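Local coordinates for adhesion and penetration protein autotransporter (Haemophilus influenzae, PDB 3SYJ) that probably acts as a surface-exposed serine protease, promotes adherence to and invasion of host cells by binding a host structure, and self-associates to aggregate bacteria, at residues R13-N18 / T41-A46; S447-V452 / G456-N461. One frame throughout, in Å; residues are numbered along the deposited sequence.

Contact 1. Residues R13-N18 / T41-A46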
loop_
_atom_site.group_PDB
_atom_site.type_symbol
_atom_site.label_atom_id
_atom_site.label_comp_id
_atom_site.label_asym_id
_atom_site.label_seq_id
_atom_site.Cartn_x
_atom_site.Cartn_y
_atom_site.Cartn_z
ATOM N N ARG A 13 5.126 57.042 7.797
ATOM C CA ARG A 13 3.748 56.899 7.357
ATOM C C ARG A 13 3.177 55.581 7.876
ATOM O O ARG A 13 2.088 55.555 8.436
ATOM C CB ARG A 13 3.651 56.967 5.834
ATOM C CG ARG A 13 3.968 58.335 5.233
ATOM C CD ARG A 13 2.980 59.401 5.666
ATOM N NE ARG A 13 1.631 58.864 5.793
ATOM C CZ ARG A 13 0.838 58.591 4.767
ATOM N NH1 ARG A 13 1.283 58.828 3.546
ATOM N NH2 ARG A 13 -0.378 58.081 4.953
ATOM N N ASP A 14 3.924 54.494 7.699
ATOM C CA ASP A 14 3.486 53.179 8.167
ATOM C C ASP A 14 3.267 53.192 9.679
ATOM O O ASP A 14 2.288 52.631 10.184
ATOM C CB ASP A 14 4.497 52.092 7.779
ATOM C CG ASP A 14 4.397 51.692 6.305
ATOM O OD1 ASP A 14 3.447 52.149 5.628
ATOM O OD2 ASP A 14 5.264 50.922 5.826
ATOM N N PHE A 15 4.184 53.842 10.388
ATOM C CA PHE A 15 4.119 53.972 11.841
ATOM C C PHE A 15 2.752 54.529 12.251
ATOM O O PHE A 15 2.075 53.959 13.105
ATOM C CB PHE A 15 5.249 54.891 12.342
ATOM C CG PHE A 15 5.674 54.632 13.765
ATOM C CD1 PHE A 15 6.653 53.692 14.051
ATOM C CD2 PHE A 15 5.105 55.338 14.817
ATOM C CE1 PHE A 15 7.054 53.457 15.356
ATOM C CE2 PHE A 15 5.501 55.108 16.126
ATOM C CZ PHE A 15 6.480 54.168 16.397
ATOM N N ALA A 16 2.339 55.625 11.613
ATOM C CA ALA A 16 1.095 56.299 11.982
ATOM C C ALA A 16 -0.145 55.470 11.646
ATOM O O ALA A 16 -1.148 55.527 12.360
ATOM C CB ALA A 16 1.012 57.652 11.319
ATOM N N GLU A 17 -0.073 54.711 10.557
ATOM C CA GLU A 17 -1.215 53.925 10.095
ATOM C C GLU A 17 -1.188 52.489 10.627
ATOM O O GLU A 17 -2.044 51.686 10.265
ATOM C CB GLU A 17 -1.280 53.898 8.555
ATOM C CG GLU A 17 -1.173 55.266 7.855
ATOM C CD GLU A 17 -2.346 56.201 8.144
ATOM O OE1 GLU A 17 -3.424 55.726 8.572
ATOM O OE2 GLU A 17 -2.188 57.423 7.930
ATOM N N ASN A 18 -0.214 52.164 11.477
ATOM C CA ASN A 18 -0.021 50.778 11.908
ATOM C C ASN A 18 0.063 49.842 10.705
ATOM O O ASN A 18 -0.563 48.783 10.691
ATOM C CB ASN A 18 -1.149 50.313 12.850
ATOM C CG ASN A 18 -0.994 50.851 14.272
ATOM O OD1 ASN A 18 -1.848 51.592 14.757
ATOM N ND2 ASN A 18 0.100 50.489 14.938
ATOM N N THR A 41 16.528 49.669 16.414
ATOM C CA THR A 41 15.435 48.717 16.401
ATOM C C THR A 41 14.272 49.284 17.193
ATOM O O THR A 41 14.431 49.704 18.340
ATOM C CB THR A 41 15.848 47.374 16.991
ATOM O OG1 THR A 41 16.915 46.831 16.214
ATOM C CG2 THR A 41 14.673 46.407 16.964
ATOM N N SER A 42 13.102 49.293 16.570
ATOM C CA SER A 42 11.938 49.929 17.161
ATOM C C SER A 42 11.079 48.948 17.975
ATOM O O SER A 42 10.980 47.764 17.638
ATOM C CB SER A 42 11.109 50.594 16.061
ATOM O OG SER A 42 10.025 51.312 16.614
ATOM N N MET A 43 10.469 49.454 19.047
ATOM C CA MET A 43 9.555 48.667 19.885
ATOM C C MET A 43 10.202 47.393 20.437
ATOM O O MET A 43 9.669 46.292 20.277
ATOM C CB MET A 43 8.272 48.315 19.122
ATOM C CG MET A 43 7.423 49.522 18.763
ATOM S SD MET A 43 6.872 50.433 20.224
ATOM C CE MET A 43 7.140 52.124 19.688
ATOM N N THR A 44 11.351 47.555 21.089
ATOM C CA THR A 44 12.056 46.423 21.681
ATOM C C THR A 44 11.563 46.210 23.103
ATOM O O THR A 44 11.730 45.135 23.669
ATOM C CB THR A 44 13.592 46.624 21.704
ATOM O OG1 THR A 44 13.929 47.733 22.547
ATOM C CG2 THR A 44 14.123 46.884 20.304
ATOM N N LYS A 45 10.949 47.243 23.674
ATOM C CA LYS A 45 10.500 47.189 25.059
ATOM C C LYS A 45 8.989 47.408 25.249
ATOM O O LYS A 45 8.511 47.520 26.376
ATOM C CB LYS A 45 11.312 48.163 25.907
ATOM C CG LYS A 45 12.771 47.787 25.947
ATOM C CD LYS A 45 13.650 48.901 26.493
ATOM C CE LYS A 45 15.075 48.388 26.708
ATOM N NZ LYS A 45 16.029 49.442 27.153
ATOM N N ALA A 46 8.240 47.445 24.149
ATOM C CA ALA A 46 6.787 47.504 24.221
ATOM C C ALA A 46 6.213 46.989 22.924
ATOM O O ALA A 46 6.844 47.119 21.877
ATOM C CB ALA A 46 6.317 48.927 24.478
#
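Phe15 alone among R13-N18 reaches T41-A46, and it meets Ser42 and Met43 with the far end of its ring. The path starts at CB, which leaves the helix without pointing at the partner segment. A chi1 of -154° sets CG roughly opposite the backbone N and swings the ring outward, spanning a gap of 10.3 Å between the CA atoms of Phe15 and Ser42. Along one side of the ring, CE1 comes within 3.9 Å of Ser42 OG, which lies at the edge in the ring plane. At the tip, CZ lies 3.9 Å from the Met43 CE methyl, again near the plane. Met43 gets its methyl there through a chain bent at chi2 and chi3, just past the end of strand 38-42, where its backbone has positive phi. Phe22 packs edge-to-face with Phe15, and Val152 of strand 151-155 touches both Phe15 and Met43, so the ring joins the N-terminal helix to the interior of the S6-family protease domain. Asn18, the first residue to leave helical geometry, has positive phi and closes a Schellman motif. With one hydroxyl and one methyl at its rim, Phe15 is held here by shape and dispersion, at van der Waals distances, without any directional polar bond to fix it.

Contact 2. Residues S447-V452 / G456-N461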
loop_
_atom_site.group_PDB
_atom_site.type_symbol
_atom_site.label_atom_id
_atom_site.label_comp_id
_atom_site.label_asym_id
_atom_site.label_seq_id
_atom_site.Cartn_x
_atom_site.Cartn_y
_atom_site.Cartn_z
ATOM N N SER A 447 -31.820 48.512 9.610
ATOM C CA SER A 447 -31.741 48.872 8.200
ATOM C C SER A 447 -30.313 48.716 7.687
ATOM O O SER A 447 -30.070 48.761 6.487
ATOM C CB SER A 447 -32.202 50.306 7.991
ATOM O OG SER A 447 -31.367 51.188 8.711
ATOM N N GLU A 448 -29.373 48.529 8.606
ATOM C CA GLU A 448 -27.961 48.430 8.259
ATOM C C GLU A 448 -27.194 47.951 9.489
ATOM O O GLU A 448 -27.457 48.404 10.607
ATOM C CB GLU A 448 -27.449 49.795 7.796
ATOM C CG GLU A 448 -26.070 49.793 7.170
ATOM C CD GLU A 448 -25.697 51.148 6.574
ATOM O OE1 GLU A 448 -25.773 52.169 7.300
ATOM O OE2 GLU A 448 -25.325 51.191 5.380
ATOM N N ILE A 449 -26.253 47.033 9.284
ATOM C CA ILE A 449 -25.529 46.407 10.394
ATOM C C ILE A 449 -24.035 46.327 10.090
ATOM O O ILE A 449 -23.636 45.794 9.056
ATOM C CB ILE A 449 -26.060 44.977 10.692
ATOM C CG1 ILE A 449 -27.555 45.000 11.020
ATOM C CG2 ILE A 449 -25.280 44.328 11.824
ATOM C CD1 ILE A 449 -28.214 43.627 10.946
ATOM N N GLY A 450 -23.212 46.872 10.983
ATOM C CA GLY A 450 -21.774 46.802 10.822
ATOM C C GLY A 450 -21.087 46.159 12.015
ATOM O O GLY A 450 -21.491 46.359 13.159
ATOM N N LEU A 451 -20.054 45.367 11.739
ATOM C CA LEU A 451 -19.161 44.865 12.776
ATOM C C LEU A 451 -17.808 45.586 12.679
ATOM O O LEU A 451 -17.194 45.614 11.608
ATOM C CB LEU A 451 -18.966 43.361 12.616
ATOM C CG LEU A 451 -20.066 42.456 13.168
ATOM C CD1 LEU A 451 -20.026 41.105 12.478
ATOM C CD2 LEU A 451 -19.892 42.308 14.674
ATOM N N VAL A 452 -17.353 46.174 13.789
ATOM C CA VAL A 452 -16.094 46.915 13.798
ATOM C C VAL A 452 -15.290 46.661 15.064
ATOM O O VAL A 452 -15.855 46.382 16.121
ATOM C CB VAL A 452 -16.304 48.441 13.646
ATOM C CG1 VAL A 452 -16.904 48.768 12.290
ATOM C CG2 VAL A 452 -17.174 48.979 14.771
ATOM N N GLY A 456 -16.463 42.335 18.360
ATOM C CA GLY A 456 -17.890 42.058 18.372
ATOM C C GLY A 456 -18.356 40.834 17.606
ATOM O O GLY A 456 -17.630 40.283 16.778
ATOM N N THR A 457 -19.590 40.417 17.896
ATOM C CA THR A 457 -20.219 39.274 17.238
ATOM C C THR A 457 -21.699 39.536 16.966
ATOM O O THR A 457 -22.441 39.989 17.838
ATOM C CB THR A 457 -20.109 37.988 18.102
ATOM O OG1 THR A 457 -18.736 37.602 18.238
ATOM C CG2 THR A 457 -20.895 36.835 17.476
ATOM N N VAL A 458 -22.131 39.245 15.749
ATOM C CA VAL A 458 -23.547 39.241 15.445
ATOM C C VAL A 458 -23.969 37.795 15.273
ATOM O O VAL A 458 -23.394 37.074 14.464
ATOM C CB VAL A 458 -23.858 40.026 14.159
ATOM C CG1 VAL A 458 -25.233 39.668 13.645
ATOM C CG2 VAL A 458 -23.736 41.534 14.407
ATOM N N GLN A 459 -24.962 37.377 16.052
ATOM C CA GLN A 459 -25.454 36.002 16.033
ATOM C C GLN A 459 -26.895 35.977 15.520
ATOM O O GLN A 459 -27.737 36.762 15.966
ATOM C CB GLN A 459 -25.375 35.401 17.441
ATOM C CG GLN A 459 -26.050 34.047 17.622
ATOM C CD GLN A 459 -26.026 33.597 19.072
ATOM O OE1 GLN A 459 -24.990 33.644 19.729
ATOM N NE2 GLN A 459 -27.177 33.166 19.583
ATOM N N LEU A 460 -27.171 35.085 14.575
ATOM C CA LEU A 460 -28.495 35.005 13.966
ATOM C C LEU A 460 -29.368 33.981 14.688
ATOM O O LEU A 460 -29.027 32.798 14.755
ATOM C CB LEU A 460 -28.382 34.628 12.483
ATOM C CG LEU A 460 -27.429 35.454 11.615
ATOM C CD1 LEU A 460 -27.550 35.064 10.138
ATOM C CD2 LEU A 460 -27.696 36.937 11.804
ATOM N N ASN A 461 -30.496 34.438 15.219
ATOM C CA ASN A 461 -31.458 33.530 15.825
ATOM C C ASN A 461 -32.741 33.412 15.015
ATOM O O ASN A 461 -33.750 32.940 15.520
ATOM C CB ASN A 461 -31.772 33.940 17.264
ATOM C CG ASN A 461 -30.789 33.357 18.262
ATOM O OD1 ASN A 461 -31.107 33.203 19.437
ATOM N ND2 ASN A 461 -29.592 33.020 17.794
HETATM O O HOH W 1 -16.682 43.653 15.839
#
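Leu451 and Gly456 form the close end of this contact, with CA atoms 6.4 Å apart. The Leu451 CD2 methyl sits squarely over the face of the peptide that follows Gly456, 3.6 Å from Gly456 C, in space that the glycine, having no side chain, leaves to it. Beside this close end a water bridges the corner: it accepts from Gly456 N at 2.9 Å and lies 2.9 Å from Val452 O, to which it can donate. Val458 completes the tight part. Its CG1 is opposite the backbone N (chi1 163°), which leaves CG2 to face the other strand, 3.9 Å from Leu451 CD2 and 4.0 Å from Leu451 CG. The same methyl touches Ile449 CG2 at 4.1 Å, so one branch of Val458 lies against two residues that alternate along the neighbouring strand. The two strands are successive faces of one coil of the right-handed parallel beta-helix of the passenger domain: each pairs in parallel with strands of the coils before and after, not with the other, and their directions differ by 146°. Inside the coil, Leu433 from the preceding turn touches Ile449 and Val458, while Phe471 of the following turn touches Ile449 and Leu451. The contact loosens as the strands spread, the CA atoms of Ile449 and Val458 already being 9.0 Å apart. Thr457 points away from the other strand; it and Gln459 are partly exposed, and Gln459 OE1 is hydrogen-bonded to Lys430 NZ of the preceding turn. Val452 points away from the other strand too, but is buried, touching Thr126 of the protease region.

Both contacts are buried and rest mainly on van der Waals packing, yet they share no element; their centres lie about 32 Å apart, with nearest atoms about 14 Å apart. Contact 1 belongs to the protease domain and ties a helix to the end of a strand through a single ring; contact 2 belongs to the beta-helix and joins two faces of one coil through touching aliphatic branches and a bridging water. Each has a neighbour in the other part of the chain: Asp14 of contact 1 accepts hydrogen bonds from His596 ND1 and Ala597 N in the solenoid part, whereas Glu448 and Val452 of contact 2 touch His92 and Thr126 of the protease part.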